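Local coordinates for protein transcription termination factor NusA (Planctomyces limnophilus, PDB 4MTN) that probably participates in both transcription termination and antitermination, binding the core RNA polymerase and nascent RNA, at residues Phe178-Glu189 with Arg232-Glu243; Glu151-Glu159 with Val169-Phe178. One frame throughout, in Å; residues are numbered along the deposited sequence.

Interaction 1: residues Phe178-Glu189 with Arg232-Glu243. With SO4 (sulfate ion), chain B; SO4 (sulfate ion), chain C.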
# COMPACT_ATOMS: atom_id res chain seq x y z
N PHE A 178 6.57 6.09 2.97
CA PHE A 178 7.24 7.38 2.79
C PHE A 178 7.66 7.97 4.13
O PHE A 178 8.76 8.49 4.28
CB PHE A 178 6.33 8.37 2.05
CG PHE A 178 7.03 9.61 1.58
CD1 PHE A 178 8.38 9.58 1.26
CD2 PHE A 178 6.36 10.81 1.47
CE1 PHE A 178 9.04 10.72 0.83
CE2 PHE A 178 7.01 11.96 1.05
CZ PHE A 178 8.35 11.91 0.73
N VAL A 179 6.76 7.89 5.11
CA VAL A 179 7.05 8.36 6.46
C VAL A 179 8.16 7.53 7.10
O VAL A 179 9.07 8.06 7.73
CB VAL A 179 5.80 8.32 7.35
CG1 VAL A 179 6.15 8.72 8.78
CG2 VAL A 179 4.72 9.23 6.79
N ARG A 180 8.06 6.22 6.91
CA ARG A 180 9.03 5.28 7.47
C ARG A 180 10.44 5.58 6.97
O ARG A 180 11.40 5.55 7.75
CB ARG A 180 8.64 3.84 7.12
CG ARG A 180 9.56 2.78 7.71
CD ARG A 180 9.15 1.39 7.27
NE ARG A 180 7.91 0.94 7.90
CZ ARG A 180 7.86 0.19 9.00
NH1 ARG A 180 8.99 -0.20 9.59
NH2 ARG A 180 6.70 -0.18 9.51
N ARG A 181 10.57 5.87 5.68
CA ARG A 181 11.86 6.20 5.09
C ARG A 181 12.40 7.52 5.64
O ARG A 181 13.57 7.61 6.02
CB ARG A 181 11.75 6.28 3.57
CG ARG A 181 11.38 4.98 2.87
CD ARG A 181 12.50 3.96 2.90
NE ARG A 181 12.43 3.09 4.07
CZ ARG A 181 11.69 1.99 4.14
NH1 ARG A 181 10.95 1.62 3.11
NH2 ARG A 181 11.69 1.26 5.25
N LEU A 182 11.55 8.54 5.66
CA LEU A 182 11.94 9.86 6.12
C LEU A 182 12.40 9.86 7.57
O LEU A 182 13.33 10.58 7.94
CB LEU A 182 10.79 10.85 5.94
CG LEU A 182 10.46 11.24 4.50
CD1 LEU A 182 9.20 12.08 4.44
CD2 LEU A 182 11.63 11.99 3.87
N LEU A 183 11.76 9.03 8.39
CA LEU A 183 12.14 8.89 9.79
C LEU A 183 13.51 8.24 9.90
O LEU A 183 14.32 8.60 10.76
CB LEU A 183 11.10 8.08 10.56
CG LEU A 183 9.81 8.84 10.90
CD1 LEU A 183 8.75 7.90 11.45
CD2 LEU A 183 10.11 9.96 11.88
N GLU A 184 13.78 7.28 9.02
CA GLU A 184 15.07 6.59 9.00
C GLU A 184 16.19 7.55 8.64
O GLU A 184 17.31 7.43 9.13
CB GLU A 184 15.04 5.42 8.01
CG GLU A 184 14.18 4.25 8.46
CD GLU A 184 13.94 3.23 7.35
OE1 GLU A 184 14.44 3.45 6.23
OE2 GLU A 184 13.26 2.22 7.61
N LEU A 185 15.89 8.52 7.77
CA LEU A 185 16.88 9.51 7.35
C LEU A 185 17.14 10.55 8.44
O LEU A 185 18.28 10.91 8.70
CB LEU A 185 16.43 10.20 6.07
CG LEU A 185 16.48 9.39 4.77
CD1 LEU A 185 15.98 10.23 3.60
CD2 LEU A 185 17.89 8.88 4.51
N GLU A 186 16.07 11.03 9.06
CA GLU A 186 16.17 12.14 10.00
C GLU A 186 16.67 11.71 11.38
O GLU A 186 17.42 12.43 12.03
CB GLU A 186 14.82 12.84 10.14
CG GLU A 186 14.92 14.30 10.54
CD GLU A 186 15.46 15.18 9.43
OE1 GLU A 186 15.28 14.82 8.24
OE2 GLU A 186 16.08 16.22 9.73
N ILE A 187 16.24 10.53 11.82
CA ILE A 187 16.62 10.04 13.15
C ILE A 187 17.77 9.04 13.08
O ILE A 187 17.59 7.91 12.62
CB ILE A 187 15.42 9.38 13.86
CG1 ILE A 187 14.22 10.32 13.87
CG2 ILE A 187 15.80 8.97 15.27
CD1 ILE A 187 13.02 9.78 14.62
N PRO A 188 18.96 9.46 13.55
CA PRO A 188 20.16 8.61 13.52
C PRO A 188 19.99 7.30 14.28
O PRO A 188 20.57 6.30 13.88
CB PRO A 188 21.23 9.50 14.18
CG PRO A 188 20.47 10.55 14.92
CD PRO A 188 19.23 10.78 14.12
N GLU A 189 19.21 7.30 15.36
CA GLU A 189 18.98 6.08 16.13
C GLU A 189 18.28 5.02 15.29
O GLU A 189 18.47 3.82 15.50
CB GLU A 189 18.16 6.37 17.39
CG GLU A 189 18.92 7.11 18.48
CD GLU A 189 18.75 8.62 18.39
OE1 GLU A 189 18.61 9.15 17.27
OE2 GLU A 189 18.75 9.27 19.46
N ARG A 232 13.55 16.80 15.07
CA ARG A 232 13.76 15.90 13.95
C ARG A 232 12.44 15.29 13.47
O ARG A 232 12.23 15.09 12.27
CB ARG A 232 14.74 14.79 14.32
CG ARG A 232 16.15 15.29 14.62
CD ARG A 232 16.99 14.18 15.24
NE ARG A 232 16.28 13.53 16.34
CZ ARG A 232 16.78 12.55 17.08
NH1 ARG A 232 18.02 12.12 16.86
NH2 ARG A 232 16.06 12.02 18.05
N ILE A 233 11.56 14.99 14.42
CA ILE A 233 10.24 14.45 14.10
C ILE A 233 9.41 15.48 13.34
O ILE A 233 8.72 15.16 12.38
CB ILE A 233 9.50 13.99 15.37
CG1 ILE A 233 10.21 12.79 15.99
CG2 ILE A 233 8.06 13.63 15.05
CD1 ILE A 233 9.60 12.32 17.29
N ARG A 234 9.49 16.74 13.78
CA ARG A 234 8.77 17.82 13.13
C ARG A 234 9.34 18.11 11.74
O ARG A 234 8.60 18.53 10.84
CB ARG A 234 8.80 19.09 13.98
CG ARG A 234 7.88 19.04 15.19
CD ARG A 234 7.72 20.43 15.80
NE ARG A 234 9.00 21.13 15.88
CZ ARG A 234 9.86 21.00 16.88
NH1 ARG A 234 9.59 20.19 17.89
NH2 ARG A 234 11.01 21.67 16.86
N ASN A 235 10.64 17.90 11.57
CA ASN A 235 11.28 18.08 10.27
C ASN A 235 10.66 17.16 9.22
O ASN A 235 10.43 17.57 8.08
CB ASN A 235 12.79 17.82 10.37
CG ASN A 235 13.54 18.97 11.01
OD1 ASN A 235 13.08 20.11 10.99
ND2 ASN A 235 14.70 18.68 11.57
N VAL A 236 10.40 15.92 9.62
CA VAL A 236 9.73 14.96 8.75
C VAL A 236 8.31 15.44 8.46
O VAL A 236 7.83 15.35 7.32
CB VAL A 236 9.69 13.55 9.38
CG1 VAL A 236 8.86 12.60 8.53
CG2 VAL A 236 11.10 13.02 9.56
N GLY A 237 7.65 15.97 9.48
CA GLY A 237 6.29 16.46 9.35
C GLY A 237 6.17 17.65 8.42
O GLY A 237 5.17 17.78 7.71
N GLU A 238 7.17 18.52 8.42
CA GLU A 238 7.16 19.69 7.55
C GLU A 238 7.43 19.30 6.11
O GLU A 238 6.98 19.98 5.18
CB GLU A 238 8.19 20.72 8.03
CG GLU A 238 7.89 21.31 9.39
CD GLU A 238 6.51 21.95 9.47
OE1 GLU A 238 6.07 22.55 8.46
OE2 GLU A 238 5.86 21.83 10.53
N GLU A 239 8.17 18.21 5.92
CA GLU A 239 8.42 17.68 4.58
C GLU A 239 7.14 17.08 4.01
O GLU A 239 6.99 16.94 2.80
CB GLU A 239 9.53 16.64 4.62
CG GLU A 239 10.91 17.21 4.93
CD GLU A 239 11.93 16.14 5.26
OE1 GLU A 239 11.53 14.97 5.41
OE2 GLU A 239 13.13 16.47 5.37
N LEU A 240 6.22 16.72 4.90
CA LEU A 240 4.94 16.15 4.51
C LEU A 240 3.85 17.21 4.44
O LEU A 240 2.69 16.91 4.19
CB LEU A 240 4.53 15.04 5.49
CG LEU A 240 5.51 13.88 5.60
CD1 LEU A 240 5.02 12.86 6.61
CD2 LEU A 240 5.72 13.23 4.24
N GLY A 241 4.24 18.47 4.66
CA GLY A 241 3.31 19.58 4.55
C GLY A 241 2.55 19.91 5.82
O GLY A 241 1.44 20.43 5.77
N GLY A 242 3.15 19.60 6.97
CA GLY A 242 2.54 19.90 8.25
C GLY A 242 1.77 18.73 8.83
O GLY A 242 0.92 18.91 9.71
N GLU A 243 2.06 17.53 8.34
CA GLU A 243 1.43 16.32 8.85
C GLU A 243 1.86 16.03 10.28
O GLU A 243 3.05 16.05 10.60
CB GLU A 243 1.77 15.13 7.94
CG GLU A 243 1.21 13.80 8.39
CD GLU A 243 1.38 12.71 7.35
OE1 GLU A 243 1.70 13.04 6.19
OE2 GLU A 243 1.18 11.52 7.68
S SO4 B . 15.83 16.81 18.12
O1 SO4 B . 14.94 15.77 17.61
O2 SO4 B . 16.45 17.51 17.00
O3 SO4 B . 15.05 17.76 18.92
O4 SO4 B . 16.86 16.21 18.96
S SO4 C . 13.42 23.95 16.36
O1 SO4 C . 12.48 23.55 17.40
O2 SO4 C . 12.94 23.49 15.06
O3 SO4 C . 13.56 25.40 16.34
O4 SO4 C . 14.73 23.34 16.63
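Glu-186 turns CG away from its own amide (chi1 -153°) and folds at chi2 (71°), which lays the side chain over helix 231-239 as a knob among Arg-232, Asn-235, Val-236 and Glu-239. Its CB rests 3.8 Å from Val-236 CG2, while OE2 takes a weak hydrogen bond from Asn-235 ND2. OE1 faces the carboxylate of the poorly ordered Glu-239, a like charge. One turn earlier Leu-182 CB meets Val-236 CG1 at 3.7 Å, and Leu-240 splits its methyls: CD1 packs 3.6 Å from Val-179 CG2, CD2 against Leu-182 CD1 and the Phe-178 ring. At the other end Arg-232 NH1 bridges to the syn lone pair of Glu-189 OE1 (3.1 Å), tilted from the guanidinium plane; Ile-187 CG2 lies over one guanidinium face and a sulfate oxygen over the opposite one. NH2 bonds Ala-224 O. Arg-232 N hydrogen-bonds that sulfate, probably from the crystallisation liquor; amides of Val-228, Arg-229 and Ala-231 also bond sulfate, consistent with a phosphate-binding place at the GxxG loop and following helix start. The helical segments 178-186 and 232-239 run at 138°, Phe-178, Val-179 and Leu-240 touching Arg-202 of strand 195-203, while Phe-178 and Leu-182 reach Ile-112 of strand 112-120.

Interaction 2: residues Glu151-Glu159 with Val169-Phe178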
# COMPACT_ATOMS: atom_id res chain seq x y z
N GLU A 151 11.06 21.39 -10.64
CA GLU A 151 11.25 21.50 -9.20
C GLU A 151 11.60 20.15 -8.59
O GLU A 151 11.09 19.12 -9.01
CB GLU A 151 9.99 22.07 -8.53
CG GLU A 151 9.73 23.53 -8.83
CD GLU A 151 8.60 24.10 -7.99
OE1 GLU A 151 8.09 23.38 -7.11
OE2 GLU A 151 8.23 25.28 -8.20
N ARG A 152 12.47 20.18 -7.59
CA ARG A 152 12.89 18.96 -6.91
C ARG A 152 11.75 18.35 -6.10
O ARG A 152 11.03 19.05 -5.40
CB ARG A 152 14.09 19.25 -5.99
CG ARG A 152 15.36 19.64 -6.73
CD ARG A 152 15.90 18.49 -7.56
NE ARG A 152 16.34 17.38 -6.72
CZ ARG A 152 16.79 16.22 -7.19
NH1 ARG A 152 16.86 16.02 -8.50
NH2 ARG A 152 17.18 15.27 -6.36
N ILE A 153 11.60 17.04 -6.22
CA ILE A 153 10.56 16.31 -5.51
C ILE A 153 11.05 14.89 -5.23
O ILE A 153 11.84 14.34 -6.00
CB ILE A 153 9.24 16.28 -6.30
CG1 ILE A 153 8.11 15.66 -5.48
CG2 ILE A 153 9.42 15.54 -7.62
CD1 ILE A 153 6.79 15.56 -6.23
N ARG A 154 10.61 14.31 -4.12
CA ARG A 154 10.95 12.92 -3.83
C ARG A 154 9.76 12.16 -3.25
O ARG A 154 8.89 12.74 -2.60
CB ARG A 154 12.15 12.85 -2.88
CG ARG A 154 11.96 13.54 -1.54
CD ARG A 154 13.20 13.39 -0.69
NE ARG A 154 13.07 14.04 0.61
CZ ARG A 154 13.94 13.90 1.60
NH1 ARG A 154 15.01 13.14 1.45
NH2 ARG A 154 13.75 14.53 2.75
N ALA A 155 9.74 10.85 -3.50
CA ALA A 155 8.67 9.98 -3.03
C ALA A 155 9.14 8.53 -3.04
O ALA A 155 10.28 8.25 -3.42
CB ALA A 155 7.43 10.15 -3.89
N VAL A 156 8.26 7.62 -2.64
CA VAL A 156 8.60 6.20 -2.64
C VAL A 156 7.97 5.51 -3.84
O VAL A 156 6.90 5.90 -4.30
CB VAL A 156 8.14 5.50 -1.34
CG1 VAL A 156 8.91 6.04 -0.15
CG2 VAL A 156 6.64 5.66 -1.14
N VAL A 157 8.65 4.49 -4.35
CA VAL A 157 8.13 3.76 -5.50
C VAL A 157 7.04 2.81 -5.03
O VAL A 157 7.29 1.92 -4.22
CB VAL A 157 9.23 2.96 -6.21
CG1 VAL A 157 8.64 2.12 -7.33
CG2 VAL A 157 10.31 3.89 -6.75
N LEU A 158 5.82 3.03 -5.53
CA LEU A 158 4.68 2.23 -5.11
C LEU A 158 4.65 0.87 -5.81
O LEU A 158 4.49 -0.16 -5.17
CB LEU A 158 3.38 2.98 -5.38
CG LEU A 158 2.12 2.29 -4.85
CD1 LEU A 158 2.24 2.07 -3.35
CD2 LEU A 158 0.88 3.09 -5.18
N GLU A 159 4.81 0.89 -7.13
CA GLU A 159 4.83 -0.34 -7.91
C GLU A 159 5.54 -0.13 -9.24
O GLU A 159 5.65 1.00 -9.72
CB GLU A 159 3.41 -0.86 -8.15
CG GLU A 159 2.58 0.01 -9.07
CD GLU A 159 1.27 -0.65 -9.46
OE1 GLU A 159 1.00 -1.76 -8.96
OE2 GLU A 159 0.52 -0.06 -10.27
N VAL A 169 6.65 3.51 -13.85
CA VAL A 169 7.04 3.63 -12.45
C VAL A 169 6.06 4.54 -11.70
O VAL A 169 6.00 5.74 -11.95
CB VAL A 169 8.46 4.19 -12.29
CG1 VAL A 169 8.86 4.22 -10.82
CG2 VAL A 169 9.45 3.35 -13.10
N VAL A 170 5.29 3.95 -10.79
CA VAL A 170 4.31 4.69 -10.01
C VAL A 170 4.86 5.08 -8.64
O VAL A 170 5.35 4.22 -7.90
CB VAL A 170 3.02 3.87 -9.82
CG1 VAL A 170 2.00 4.66 -9.01
CG2 VAL A 170 2.44 3.46 -11.16
N LEU A 171 4.79 6.36 -8.31
CA LEU A 171 5.29 6.81 -7.02
C LEU A 171 4.16 7.09 -6.03
O LEU A 171 2.99 7.07 -6.41
CB LEU A 171 6.14 8.08 -7.19
CG LEU A 171 7.13 8.07 -8.36
CD1 LEU A 171 7.70 9.46 -8.58
CD2 LEU A 171 8.24 7.06 -8.12
N SER A 172 4.51 7.34 -4.78
CA SER A 172 3.55 7.79 -3.78
C SER A 172 4.20 8.69 -2.74
O SER A 172 5.27 8.36 -2.22
CB SER A 172 2.90 6.58 -3.10
OG SER A 172 1.92 7.00 -2.16
N ARG A 173 3.58 9.82 -2.43
CA ARG A 173 3.95 10.55 -1.22
C ARG A 173 2.96 10.28 -0.10
O ARG A 173 3.15 10.70 1.04
CB ARG A 173 4.03 12.06 -1.50
CG ARG A 173 4.68 12.41 -2.82
CD ARG A 173 5.71 13.52 -2.66
NE ARG A 173 5.28 14.54 -1.70
CZ ARG A 173 6.12 15.32 -1.03
NH1 ARG A 173 7.43 15.18 -1.19
NH2 ARG A 173 5.66 16.22 -0.18
N ALA A 174 1.89 9.56 -0.43
CA ALA A 174 0.81 9.29 0.53
C ALA A 174 0.97 7.95 1.24
O ALA A 174 0.24 7.66 2.19
CB ALA A 174 -0.53 9.35 -0.18
N HIS A 175 1.91 7.13 0.78
CA HIS A 175 2.09 5.80 1.34
C HIS A 175 2.79 5.87 2.70
O HIS A 175 3.66 6.71 2.90
CB HIS A 175 2.90 4.92 0.38
CG HIS A 175 2.74 3.45 0.63
ND1 HIS A 175 3.47 2.77 1.58
CD2 HIS A 175 1.93 2.53 0.05
CE1 HIS A 175 3.12 1.50 1.58
NE2 HIS A 175 2.19 1.32 0.65
N PRO A 176 2.39 4.99 3.63
CA PRO A 176 3.03 4.90 4.95
C PRO A 176 4.55 4.74 4.85
O PRO A 176 5.28 5.30 5.67
CB PRO A 176 2.39 3.66 5.56
CG PRO A 176 1.04 3.61 4.95
CD PRO A 176 1.21 4.12 3.54
N ASP A 177 5.01 4.00 3.84
CA ASP A 177 6.44 3.76 3.66
C ASP A 177 7.23 5.05 3.48
O ASP A 177 8.41 5.10 3.80
CB ASP A 177 6.69 2.84 2.47
CG ASP A 177 6.32 1.40 2.76
OD1 ASP A 177 6.13 1.05 3.94
OD2 ASP A 177 6.23 0.60 1.80
N PHE A 178 6.57 6.09 2.97
CA PHE A 178 7.24 7.38 2.79
C PHE A 178 7.66 7.97 4.13
O PHE A 178 8.76 8.49 4.28
CB PHE A 178 6.33 8.37 2.05
CG PHE A 178 7.03 9.61 1.58
CD1 PHE A 178 8.38 9.58 1.26
CD2 PHE A 178 6.36 10.81 1.47
CE1 PHE A 178 9.04 10.72 0.83
CE2 PHE A 178 7.01 11.96 1.05
CZ PHE A 178 8.35 11.91 0.73
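Val-170 O receives two successive amides of strand 152-162: Leu-158 N at 2.7 Å and, weakly, Glu-159 N at 3.5 Å. This is a classic beta bulge, Leu-158 and Glu-159 together facing Val-170, and the hydrogen-bonded pairing resumes beyond it with Val-170 N to Glu-159 O at 3.2 Å. On its other side Val-156 and Ser-172 exchange both backbone bonds, Ser-172 N meeting Val-156 O at 2.8 Å. On the face of the sheet that carries Val-156 and Ser-172, Val-156 CG1 packs 3.8 Å from Phe-178 CD1, and the same ring carries Ala-155 CA over one face. Val-157 turns to the other side of the hairpin, where its two methyls touch Val-169 CG1 and Leu-171 CD2.

Arg-173 leaves the strand bent at chi2 (-133°) and chi3 (-39°) and comes back across Ala-155, its CG 3.7 Å from Ala-155 CB. NH1 then meets Arg-154 O at 3.2 Å, in the planes of both the carbonyl and the guanidinium, while Phe-178 CE2 lies over one guanidinium face and NH2 bridges to Glu-145. Shortened to an alanine here, the side chain is likely to leave Arg-154 O without this donor, Glu-145 without its charge partner and a gap beside the Phe-178 ring.

His-175 caps helix 176-186, Leu-158 CD1 lying against its ring. Because ND1 accepts from Asp-177 N at 3.0 Å, the imidazole is probably neutral, with its proton on NE2. The buried Arg-173 charge, paired with Glu-145 and bonded to a backbone carbonyl, is probably compensated within the S1 (OB-fold) domain.

From the N terminus, strand 152-162 comes first; interaction 2 closes the short turn to strand 167-172 and completes the last hairpin of the S1 domain. The chain then passes through the turn at Arg-173 to His-175 into helix 176-186, and after 42 intervening residues interaction 1 brings Arg-232 to Glu-243 back against it. The two contacts follow in series, neither nesting nor crossing, and share Phe-178. Their centres lie about 14 Å apart. Across the seam, Arg-154 forms a long, weak ion pair with Glu-239 and packs on Leu-182 and Leu-185. Helix 176-186 therefore joins the S1 barrel directly to the KH domain.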